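Local coordinates for flagellar assembly factor FliW (Geobacillus thermodenitrificans, PDB 5DMD), which probably acts as an antagonist of the translational repressor CsrA, binding it to relieve repression of flagellin, and also binds flagellin during assembly of the flagellum, at residues 59-62 / 63-67; 72-76 / 77-81; 12-16 / 17-21; 96-99 / 100-104. The protein carries 1 engineered substitution. One frame throughout, in Å; residues are numbered along the deposited sequence. Where two conformers were deposited one is given.

Contact 1 (59-62 / 63-67)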
loop_
_atom_site.group_PDB
_atom_site.type_symbol
_atom_site.label_atom_id
_atom_site.label_comp_id
_atom_site.label_asym_id
_atom_site.label_seq_id
_atom_site.Cartn_x
_atom_site.Cartn_y
_atom_site.Cartn_z
ATOM N N VAL A 59 6.557 2.606 1.278
ATOM C CA VAL A 59 6.891 1.294 1.825
ATOM C C VAL A 59 5.613 0.612 2.285
ATOM O O VAL A 59 4.902 1.139 3.145
ATOM C CB VAL A 59 7.884 1.413 2.989
ATOM C CG1 VAL A 59 8.198 0.030 3.524
ATOM C CG2 VAL A 59 9.150 2.128 2.535
ATOM N N LEU A 60 5.341 -0.572 1.735
ATOM C CA LEU A 60 4.131 -1.328 2.020
ATOM C C LEU A 60 4.470 -2.638 2.714
ATOM O O LEU A 60 5.542 -3.218 2.506
ATOM C CB LEU A 60 3.394 -1.670 0.727
ATOM C CG LEU A 60 2.425 -0.653 0.113
ATOM C CD1 LEU A 60 2.989 0.747 0.048
ATOM C CD2 LEU A 60 2.054 -1.147 -1.282
ATOM N N ILE A 61 3.532 -3.111 3.532
ATOM C CA ILE A 61 3.535 -4.485 4.012
ATOM C C ILE A 61 2.181 -5.088 3.700
ATOM O O ILE A 61 1.176 -4.381 3.568
ATOM C CB ILE A 61 3.799 -4.624 5.529
ATOM C CG1 ILE A 61 2.790 -3.811 6.350
ATOM C CG2 ILE A 61 5.211 -4.197 5.876
ATOM C CD1 ILE A 61 2.714 -4.231 7.829
ATOM N N GLU A 62 2.153 -6.398 3.594
ATOM C CA GLU A 62 0.883 -7.083 3.681
ATOM C C GLU A 62 0.444 -7.053 5.145
ATOM O O GLU A 62 1.205 -7.474 6.027
ATOM C CB GLU A 62 1.061 -8.516 3.201
ATOM C CG GLU A 62 -0.190 -9.336 3.279
ATOM C CD GLU A 62 -0.922 -9.323 1.965
ATOM O OE1 GLU A 62 -2.095 -8.896 1.945
ATOM O OE2 GLU A 62 -0.312 -9.682 0.942
ATOM N N PRO A 63 -0.744 -6.530 5.450
ATOM C CA PRO A 63 -1.061 -6.206 6.853
ATOM C C PRO A 63 -1.085 -7.400 7.784
ATOM O O PRO A 63 -0.709 -7.260 8.954
ATOM C CB PRO A 63 -2.436 -5.530 6.771
ATOM C CG PRO A 63 -2.940 -5.827 5.388
ATOM C CD PRO A 63 -1.753 -6.007 4.521
ATOM N N PHE A 64 -1.523 -8.570 7.313
ATOM C CA PHE A 64 -1.736 -9.685 8.231
ATOM C C PHE A 64 -0.434 -10.210 8.811
ATOM O O PHE A 64 -0.457 -10.871 9.855
ATOM C CB PHE A 64 -2.510 -10.785 7.510
ATOM C CG PHE A 64 -3.753 -10.286 6.831
ATOM C CD1 PHE A 64 -4.904 -10.037 7.557
ATOM C CD2 PHE A 64 -3.760 -10.037 5.467
ATOM C CE1 PHE A 64 -6.047 -9.573 6.933
ATOM C CE2 PHE A 64 -4.903 -9.572 4.838
ATOM C CZ PHE A 64 -6.048 -9.338 5.574
ATOM N N SER A 65 0.700 -9.895 8.180
ATOM C CA SER A 65 1.991 -10.338 8.693
ATOM C C SER A 65 2.296 -9.735 10.058
ATOM O O SER A 65 2.979 -10.360 10.876
ATOM C CB SER A 65 3.087 -9.983 7.690
ATOM O OG SER A 65 3.086 -8.593 7.411
ATOM N N TYR A 66 1.800 -8.524 10.323
ATOM C CA TYR A 66 2.016 -7.852 11.595
ATOM C C TYR A 66 0.730 -7.598 12.365
ATOM O O TYR A 66 0.803 -7.336 13.570
ATOM C CB TYR A 66 2.723 -6.499 11.381
ATOM C CG TYR A 66 4.180 -6.610 10.968
ATOM C CD1 TYR A 66 4.525 -6.693 9.627
ATOM C CD2 TYR A 66 5.190 -6.645 11.912
ATOM C CE1 TYR A 66 5.851 -6.792 9.238
ATOM C CE2 TYR A 66 6.519 -6.752 11.536
ATOM C CZ TYR A 66 6.841 -6.823 10.195
ATOM O OH TYR A 66 8.157 -6.926 9.802
ATOM N N PHE A 67 -0.431 -7.681 11.713
ATOM C CA PHE A 67 -1.718 -7.307 12.294
ATOM C C PHE A 67 -2.684 -8.425 11.947
ATOM O O PHE A 67 -3.510 -8.301 11.028
ATOM C CB PHE A 67 -2.178 -5.953 11.761
ATOM C CG PHE A 67 -1.213 -4.845 12.061
ATOM C CD1 PHE A 67 -1.077 -4.364 13.366
ATOM C CD2 PHE A 67 -0.399 -4.337 11.069
ATOM C CE1 PHE A 67 -0.186 -3.349 13.653
ATOM C CE2 PHE A 67 0.501 -3.324 11.353
ATOM C CZ PHE A 67 0.610 -2.838 12.643
#

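Contact 2 (72-76 / 77-81)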
loop_
_atom_site.group_PDB
_atom_site.type_symbol
_atom_site.label_atom_id
_atom_site.label_comp_id
_atom_site.label_asym_id
_atom_site.label_seq_id
_atom_site.Cartn_x
_atom_site.Cartn_y
_atom_site.Cartn_z
ATOM N N ILE A 72 -11.344 -5.569 7.342
ATOM C CA ILE A 72 -11.968 -4.387 6.773
ATOM C C ILE A 72 -13.173 -4.804 5.946
ATOM O O ILE A 72 -13.299 -5.950 5.509
ATOM C CB ILE A 72 -10.990 -3.533 5.935
ATOM C CG1 ILE A 72 -10.627 -4.256 4.638
ATOM C CG2 ILE A 72 -9.749 -3.202 6.743
ATOM C CD1 ILE A 72 -9.725 -3.447 3.714
ATOM N N ASP A 73 -14.078 -3.856 5.750
ATOM C CA ASP A 73 -15.274 -4.094 4.959
ATOM C C ASP A 73 -15.307 -3.003 3.900
ATOM O O ASP A 73 -15.549 -1.833 4.213
ATOM C CB ASP A 73 -16.525 -4.087 5.842
ATOM C CG ASP A 73 -17.792 -4.359 5.059
ATOM O OD1 ASP A 73 -17.714 -5.025 4.008
ATOM O OD2 ASP A 73 -18.880 -3.961 5.524
ATOM N N LEU A 74 -15.015 -3.383 2.662
ATOM C CA LEU A 74 -14.947 -2.415 1.578
ATOM C C LEU A 74 -16.345 -1.961 1.187
ATOM O O LEU A 74 -17.281 -2.762 1.123
ATOM C CB LEU A 74 -14.264 -3.033 0.365
ATOM C CG LEU A 74 -12.803 -3.445 0.552
ATOM C CD1 LEU A 74 -12.283 -4.108 -0.711
ATOM C CD2 LEU A 74 -11.941 -2.258 0.921
ATOM N N ASP A 75 -16.468 -0.667 0.906
ATOM C CA ASP A 75 -17.731 -0.064 0.513
ATOM C C ASP A 75 -18.104 -0.482 -0.906
ATOM O O ASP A 75 -17.252 -0.870 -1.715
ATOM C CB ASP A 75 -17.608 1.456 0.584
ATOM C CG ASP A 75 -16.540 1.989 -0.348
ATOM O OD1 ASP A 75 -15.337 1.898 0.009
ATOM O OD2 ASP A 75 -16.903 2.495 -1.427
ATOM N N ASP A 76 -19.404 -0.384 -1.211
ATOM C CA ASP A 76 -19.910 -0.847 -2.502
ATOM C C ASP A 76 -19.261 -0.100 -3.660
ATOM O O ASP A 76 -18.980 -0.689 -4.711
ATOM C CB ASP A 76 -21.428 -0.683 -2.561
ATOM C CG ASP A 76 -22.147 -1.580 -1.581
ATOM O OD1 ASP A 76 -21.544 -2.581 -1.144
ATOM O OD2 ASP A 76 -23.318 -1.285 -1.259
ATOM N N ASN A 77 -19.009 1.194 -3.485
ATOM C CA ASN A 77 -18.394 1.972 -4.552
ATOM C C ASN A 77 -16.984 1.489 -4.868
ATOM O O ASN A 77 -16.599 1.401 -6.038
ATOM C CB ASN A 77 -18.391 3.454 -4.203
ATOM C CG ASN A 77 -17.975 4.300 -5.374
ATOM O OD1 ASN A 77 -18.663 4.340 -6.393
ATOM N ND2 ASN A 77 -16.838 4.971 -5.248
ATOM N N THR A 78 -16.192 1.188 -3.835
ATOM C CA THR A 78 -14.853 0.655 -4.071
ATOM C C THR A 78 -14.907 -0.697 -4.771
ATOM O O THR A 78 -14.125 -0.962 -5.696
ATOM C CB THR A 78 -14.094 0.540 -2.747
ATOM O OG1 THR A 78 -13.869 1.848 -2.201
ATOM C CG2 THR A 78 -12.770 -0.197 -2.925
ATOM N N LEU A 79 -15.812 -1.576 -4.336
ATOM C CA LEU A 79 -15.924 -2.883 -4.976
ATOM C C LEU A 79 -16.232 -2.740 -6.460
ATOM O O LEU A 79 -15.657 -3.446 -7.299
ATOM C CB LEU A 79 -16.986 -3.735 -4.270
ATOM C CG LEU A 79 -16.682 -4.109 -2.812
ATOM C CD1 LEU A 79 -17.925 -4.647 -2.119
ATOM C CD2 LEU A 79 -15.557 -5.118 -2.729
ATOM N N GLU A 80 -17.130 -1.817 -6.804
ATOM C CA GLU A 80 -17.449 -1.578 -8.206
ATOM C C GLU A 80 -16.253 -0.997 -8.962
ATOM O O GLU A 80 -15.897 -1.476 -10.047
ATOM C CB GLU A 80 -18.680 -0.677 -8.310
ATOM C CG GLU A 80 -19.206 -0.502 -9.723
ATOM C CD GLU A 80 -20.396 0.430 -9.767
ATOM O OE1 GLU A 80 -21.272 0.296 -8.885
ATOM O OE2 GLU A 80 -20.455 1.292 -10.668
ATOM N N GLN A 81 -15.613 0.033 -8.399
ATOM C CA GLN A 81 -14.513 0.697 -9.092
ATOM C C GLN A 81 -13.386 -0.275 -9.405
ATOM O O GLN A 81 -12.741 -0.173 -10.457
ATOM C CB GLN A 81 -13.965 1.835 -8.230
ATOM C CG GLN A 81 -14.808 3.094 -8.241
ATOM C CD GLN A 81 -14.441 4.054 -7.119
ATOM O OE1 GLN A 81 -13.947 3.646 -6.068
ATOM N NE2 GLN A 81 -14.676 5.344 -7.346
HETATM O O HOH W 1 -15.630 4.783 -2.499
#

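Contact 3 (12-16 / 17-21)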
loop_
_atom_site.group_PDB
_atom_site.type_symbol
_atom_site.label_atom_id
_atom_site.label_comp_id
_atom_site.label_asym_id
_atom_site.label_seq_id
_atom_site.Cartn_x
_atom_site.Cartn_y
_atom_site.Cartn_z
ATOM N N ILE A 12 15.260 1.121 -13.551
ATOM C CA ILE A 12 14.822 -0.224 -13.898
ATOM C C ILE A 12 13.994 -0.206 -15.178
ATOM O O ILE A 12 13.464 0.828 -15.597
ATOM C CB ILE A 12 14.062 -0.952 -12.753
ATOM C CG1 ILE A 12 12.684 -0.333 -12.502
ATOM C CG2 ILE A 12 14.864 -0.934 -11.445
ATOM C CD1 ILE A 12 11.913 -0.972 -11.435
ATOM N N GLU A 13 13.827 -1.390 -15.760
ATOM C CA GLU A 13 12.989 -1.576 -16.933
ATOM C C GLU A 13 11.664 -2.166 -16.472
ATOM O O GLU A 13 11.645 -3.142 -15.713
ATOM C CB GLU A 13 13.668 -2.534 -17.916
ATOM C CG GLU A 13 12.822 -2.924 -19.118
ATOM C CD GLU A 13 13.559 -3.860 -20.055
ATOM O OE1 GLU A 13 14.805 -3.791 -20.093
ATOM O OE2 GLU A 13 12.896 -4.667 -20.742
ATOM N N ILE A 14 10.560 -1.571 -16.921
ATOM C CA ILE A 14 9.242 -2.059 -16.541
ATOM C C ILE A 14 8.447 -2.368 -17.799
ATOM O O ILE A 14 8.650 -1.768 -18.861
ATOM C CB ILE A 14 8.459 -1.103 -15.612
ATOM C CG1 ILE A 14 8.220 0.244 -16.288
ATOM C CG2 ILE A 14 9.202 -0.910 -14.293
ATOM C CD1 ILE A 14 7.089 1.035 -15.664
ATOM N N HIS A 15 7.554 -3.344 -17.676
ATOM C CA HIS A 15 6.673 -3.743 -18.762
ATOM C C HIS A 15 5.283 -3.160 -18.533
ATOM O O HIS A 15 4.887 -2.873 -17.401
ATOM C CB HIS A 15 6.579 -5.268 -18.837
ATOM C CG HIS A 15 7.907 -5.959 -18.804
ATOM N ND1 HIS A 15 8.277 -6.809 -17.785
ATOM C CD2 HIS A 15 8.945 -5.937 -19.673
ATOM C CE1 HIS A 15 9.491 -7.274 -18.021
ATOM N NE2 HIS A 15 9.919 -6.759 -19.160
ATOM N N GLU A 16 4.541 -2.986 -19.634
ATOM C CA GLU A 16 3.167 -2.495 -19.538
ATOM C C GLU A 16 2.329 -3.359 -18.605
ATOM O O GLU A 16 1.491 -2.844 -17.853
ATOM C CB GLU A 16 2.523 -2.473 -20.924
ATOM C CG GLU A 16 2.153 -1.091 -21.430
ATOM C CD GLU A 16 1.826 -1.088 -22.912
ATOM O OE1 GLU A 16 0.659 -1.367 -23.262
ATOM O OE2 GLU A 16 2.732 -0.809 -23.726
ATOM N N LYS A 17 2.544 -4.673 -18.631
ATOM C CA LYS A 17 1.760 -5.579 -17.803
ATOM C C LYS A 17 2.139 -5.524 -16.332
ATOM O O LYS A 17 1.492 -6.195 -15.520
ATOM C CB LYS A 17 1.857 -7.015 -18.320
ATOM C CG LYS A 17 1.312 -7.205 -19.720
ATOM C CD LYS A 17 1.102 -8.676 -19.996
ATOM C CE LYS A 17 0.036 -9.216 -19.054
ATOM N NZ LYS A 17 -1.337 -8.956 -19.567
ATOM N N ASP A 18 3.166 -4.751 -15.974
ATOM C CA ASP A 18 3.542 -4.574 -14.582
ATOM C C ASP A 18 2.754 -3.456 -13.916
ATOM O O ASP A 18 2.709 -3.398 -12.684
ATOM C CB ASP A 18 5.022 -4.195 -14.477
ATOM C CG ASP A 18 5.954 -5.299 -14.956
ATOM O OD1 ASP A 18 5.644 -6.491 -14.759
ATOM O OD2 ASP A 18 7.021 -4.958 -15.507
ATOM N N ILE A 19 2.145 -2.570 -14.700
ATOM C CA ILE A 19 1.606 -1.322 -14.162
ATOM C C ILE A 19 0.242 -1.565 -13.536
ATOM O O ILE A 19 -0.637 -2.187 -14.148
ATOM C CB ILE A 19 1.536 -0.242 -15.253
ATOM C CG1 ILE A 19 2.952 0.057 -15.753
ATOM C CG2 ILE A 19 0.829 1.024 -14.746
ATOM C CD1 ILE A 19 3.019 1.086 -16.855
ATOM N N VAL A 20 0.062 -1.079 -12.313
ATOM C CA VAL A 20 -1.244 -1.026 -11.667
ATOM C C VAL A 20 -1.785 0.382 -11.843
ATOM O O VAL A 20 -1.137 1.362 -11.445
ATOM C CB VAL A 20 -1.159 -1.388 -10.179
ATOM C CG1 VAL A 20 -2.556 -1.348 -9.544
ATOM C CG2 VAL A 20 -0.533 -2.756 -9.993
ATOM N N ARG A 21 -2.972 0.488 -12.440
ATOM C CA ARG A 21 -3.609 1.779 -12.650
ATOM C C ARG A 21 -4.459 2.138 -11.440
ATOM O O ARG A 21 -5.288 1.338 -10.990
ATOM C CB ARG A 21 -4.484 1.778 -13.903
ATOM C CG ARG A 21 -5.173 3.118 -14.124
ATOM C CD ARG A 21 -5.995 3.175 -15.403
ATOM N NE ARG A 21 -6.423 4.539 -15.694
ATOM C CZ ARG A 21 -5.617 5.516 -16.095
ATOM N NH1 ARG A 21 -4.336 5.300 -16.348
ATOM N NH2 ARG A 21 -6.113 6.740 -16.254
HETATM O O HOH W 2 6.197 -8.636 -16.621
HETATM O O HOH W 3 -0.925 -3.647 -16.781
#

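Contact 4 (96-99 / 100-104)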
loop_
_atom_site.group_PDB
_atom_site.type_symbol
_atom_site.label_atom_id
_atom_site.label_comp_id
_atom_site.label_asym_id
_atom_site.label_seq_id
_atom_site.Cartn_x
_atom_site.Cartn_y
_atom_site.Cartn_z
ATOM N N LEU A 96 3.683 1.987 5.548
ATOM C CA LEU A 96 4.450 2.207 6.760
ATOM C C LEU A 96 4.972 3.631 6.848
ATOM O O LEU A 96 5.319 4.259 5.843
ATOM C CB LEU A 96 5.641 1.249 6.817
ATOM C CG LEU A 96 5.369 -0.252 6.726
ATOM C CD1 LEU A 96 6.664 -1.025 6.995
ATOM C CD2 LEU A 96 4.270 -0.668 7.701
ATOM N N THR A 97 5.049 4.128 8.075
ATOM C CA THR A 97 5.841 5.308 8.402
ATOM C C THR A 97 7.073 4.748 9.095
ATOM O O THR A 97 7.024 4.373 10.270
ATOM C CB THR A 97 5.047 6.252 9.293
ATOM O OG1 THR A 97 3.865 6.656 8.591
ATOM C CG2 THR A 97 5.866 7.497 9.606
ATOM N N VAL A 98 8.173 4.670 8.346
ATOM C CA VAL A 98 9.379 3.983 8.790
ATOM C C VAL A 98 10.128 4.848 9.790
ATOM O O VAL A 98 10.447 6.010 9.513
ATOM C CB VAL A 98 10.269 3.620 7.589
ATOM C CG1 VAL A 98 11.492 2.844 8.057
ATOM C CG2 VAL A 98 9.482 2.792 6.596
ATOM N N ALA A 99 10.432 4.276 10.945
ATOM C CA ALA A 99 11.145 4.983 11.997
ATOM C C ALA A 99 12.594 4.517 12.086
ATOM O O ALA A 99 12.973 3.471 11.549
ATOM C CB ALA A 99 10.452 4.763 13.347
ATOM N N ASP A 100 13.400 5.331 12.762
ATOM C CA ASP A 100 14.747 4.961 13.201
ATOM C C ASP A 100 14.779 5.046 14.720
ATOM O O ASP A 100 14.621 6.150 15.276
ATOM C CB ASP A 100 15.792 5.903 12.602
ATOM C CG ASP A 100 17.168 5.271 12.520
ATOM O OD1 ASP A 100 17.281 4.051 12.760
ATOM O OD2 ASP A 100 18.138 5.995 12.216
ATOM N N PRO A 101 14.950 3.932 15.443
ATOM C CA PRO A 101 15.191 2.574 14.941
ATOM C C PRO A 101 13.947 1.977 14.309
ATOM O O PRO A 101 12.838 2.449 14.551
ATOM C CB PRO A 101 15.607 1.811 16.203
ATOM C CG PRO A 101 14.951 2.535 17.348
ATOM C CD PRO A 101 14.612 3.935 16.877
ATOM N N PHE A 102 14.114 0.928 13.501
ATOM C CA PHE A 102 12.987 0.391 12.748
ATOM C C PHE A 102 11.869 -0.101 13.660
ATOM O O PHE A 102 10.704 -0.120 13.249
ATOM C CB PHE A 102 13.436 -0.754 11.844
ATOM C CG PHE A 102 12.325 -1.322 11.017
ATOM C CD1 PHE A 102 11.835 -2.594 11.268
ATOM C CD2 PHE A 102 11.759 -0.575 10.004
ATOM C CE1 PHE A 102 10.806 -3.106 10.514
ATOM C CE2 PHE A 102 10.728 -1.083 9.246
ATOM C CZ PHE A 102 10.250 -2.345 9.502
ATOM N N ASP A 103 12.195 -0.494 14.894
ATOM C CA ASP A 103 11.209 -1.085 15.787
ATOM C C ASP A 103 10.155 -0.087 16.243
ATOM O O ASP A 103 9.201 -0.489 16.912
ATOM C CB ASP A 103 11.915 -1.666 17.016
ATOM C CG ASP A 103 11.046 -2.632 17.781
ATOM O OD1 ASP A 103 10.748 -3.705 17.222
ATOM O OD2 ASP A 103 10.668 -2.322 18.937
ATOM N N ASP A 104 10.300 1.197 15.921
ATOM C CA ASP A 104 9.286 2.200 16.212
ATOM C C ASP A 104 8.385 2.472 15.014
ATOM O O ASP A 104 7.572 3.399 15.051
ATOM C CB ASP A 104 9.942 3.498 16.689
ATOM C CG ASP A 104 10.539 3.374 18.078
ATOM O OD1 ASP A 104 10.209 2.397 18.790
ATOM O OD2 ASP A 104 11.353 4.248 18.447
#

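Contact 1 (59-62 / 63-67)
At the edge of the Phe-64 ring, near its plane, lies the carboxylate of Glu-62, with OE1 4.1 Å from CD2 and the two flat groups turned only 18° apart. The oxygen thus faces ring hydrogens rather than pi electrons, an approach that is probably mildly favourable at this distance. One face of the same ring carries CG of Pro-63, offset toward the rim. On one face of the Phe-67 ring, CB of Tyr-66 rides 3.7 Å above the plane, again off-centre. Ile-61 reaches the rings of Tyr-66 and Phe-67 obliquely through a single methyl: its CD1 is 3.5 Å from Tyr-66 CD1 and 4.3 Å from Phe-67 CE2, and the side chains of Ile-61 and Tyr-66 cross at about a right angle.

Next to this apolar cluster, a polar grip fixes the bend. The carbonyl oxygen of Glu-62 accepts twice from Ser-65, at 2.6 Å from OG and, at a longer 3.3 Å, from N. With chi1 at 56°, OG is folded over its own backbone and meets Glu-62 O nearly end-on (167° at the oxygen), whereas the amide comes from well above the carbonyl plane. The result is a type I turn with Pro-63 at its second position, extended when Pro-63 O accepts from Tyr-66 N and Phe-67 N.

The turn closes off strand 57-61, which runs between strands 45-50 and 90-97; Ile-61 pairs through its backbone with Val-94. Phe-67 reaches on to Ala-107 and Leu-109 of strand 106-116, and both it and Tyr-66 rest on Leu-138.

Contact 2 (72-76 / 77-81)
Leu-74 lays its CB against CD2 of Leu-79, 3.9 Å away, while its CD1 touches the same methyl from further out. Between these leucines, which stand just before the N-cap and one turn into the helix, the pairing is a hydrophobic staple. Asp-75 is the N-cap itself. Its chi1 of 61° holds CG between the backbone N and the carbonyl carbon, turning the carboxylate back over the first turn so that each oxygen finds a donor on Thr-78. OD2 accepts from Thr-78 N at 2.8 Å, met from well above the carboxylate plane (54°), and OD1 accepts from the hydroxyl OG1 at 2.7 Å on its syn side. A water extends the cap: it donates to Asp-75 OD2 and accepts from Asn-77 ND2 at 3.0 Å.

The negative charge lies where the helix dipole would be expected to stabilise it. Behind the cap the regular bonds begin, Leu-79 N to Asp-75 O at 3.1 Å and Glu-80 N to Asp-76 O at 3.0 Å. A leucine in place of Asp-75 would probably leave Thr-78 N without its capping acceptor, take from the Thr-78 hydroxyl the acceptor it donates to, and break the water link to Asn-77.

Helix 76-81 is the one helix of a mainly beta chain, and it is tied to the sheet by Lys-123 of strand 121-124, whose NZ bonds both Thr-78 OG1 and Gln-81 OE1. Leu-74 leans on Val-114 of strand 106-116, and Thr-78 on Val-125.

Contact 3 (12-16 / 17-21)
A short 3-10 turn joins strand 12-13 to strand 20-21, and within it Asp-18 bonds back to His-15. The exchange runs both ways. Asp-18 OD2 accepts from His-15 N at 2.8 Å, along a nearly straight N-H (163°), while His-15 O accepts from Asp-18 N at 2.9 Å. Neither bond is in plane at its acceptor: the His-15 amide approaches from above the carboxylate plane, and the Asp-18 amide from above the carbonyl plane. CG of Asp-18 stands beside its own backbone N (chi1 -65°), which carries OD2 back toward the start of the turn.

The His-15 ring and the carboxylate are inclined by 51°, with OD2 lying obliquely to the ring and 3.4 Å from His-15 CB. A water bridges the two side chains, 3.0 Å from His-15 ND1 and donating to Asp-18 OD1 at 2.9 Å. One residue further on, Ile-19 N bonds to Glu-16 O at 3.2 Å, and a second water donates to the carbonyls of both these residues. With an alanine at Asp-18, His-15 N is likely to lose its partner within the turn, and the imidazole, deprived of the water bridge, to swing more freely.

The turn links two sheets: strand 12-13 pairs with strand 3-4, whereas strand 20-21 pairs with strand 34-39. On strand 34-39, Asp-18 touches Val-36 and Ile-19 touches Gln-34, while Arg-120 reaches the carbonyl of Lys-17 through NH2.

Contact 4 (96-99 / 100-104)
Phe-102 sends its side chain back along the loop toward Val-98. CB starts out 4.3 Å from the carbonyl oxygen of Ala-99, and CG lies opposite the backbone N (chi1 -178°), which aims the ring at Val-98, just past the strand. There CD2 meets CG1 of Val-98 at 3.9 Å, and CE2 touches the same methyl at 4.2 Å. The methyl sits at the ring edge, in its plane, so the packing is edge-on with no CH-pi character. Beyond this pair, the ring meets that of Phe-45, steeply inclined to it.

At the base of the side chain, Phe-102 CA approaches Ala-99 O at 3.3 Å in a CA-H...O contact (142° at the hydrogen). Across the loop, Ala-99 CB packs against Asp-104 CB, 3.6 Å apart, while the Asp-104 carboxylate is engaged in a salt bridge with Arg-137. Thr-105 OG1 bonds both Ala-99 N and Phe-102 O.

The Asp-100–Pro-101 peptide is cis, and Asp-104 N bonds to Pro-101 O at 3.1 Å in the 3-10 segment that follows. Together these features shape the long connection of a beta-hairpin, joining antiparallel strands 90-97 and 106-116.

In the fold
Three turns at strand ends and one helix cap illustrate how a mainly beta monomer makes its connections. Contacts 1 and 4 are direct neighbours, with centres 14 Å apart, because strands 57-61 and 90-97 pair: Val-59 O lies 2.8 Å from Leu-96 N, a probable hydrogen bond, and Ile-61 CG2 packs 3.7 Å from Leu-96 CD1. Contact 2 follows contact 1 in the chain, yet their centres stand about 20 Å apart and they do not touch. Contacts 2 and 4 lie on opposite sides of the chain's centre, about 30 Å between centres. Contact 3 reaches the same large sheet as contacts 1 and 4, its centre about 23 Å and 29 Å from theirs.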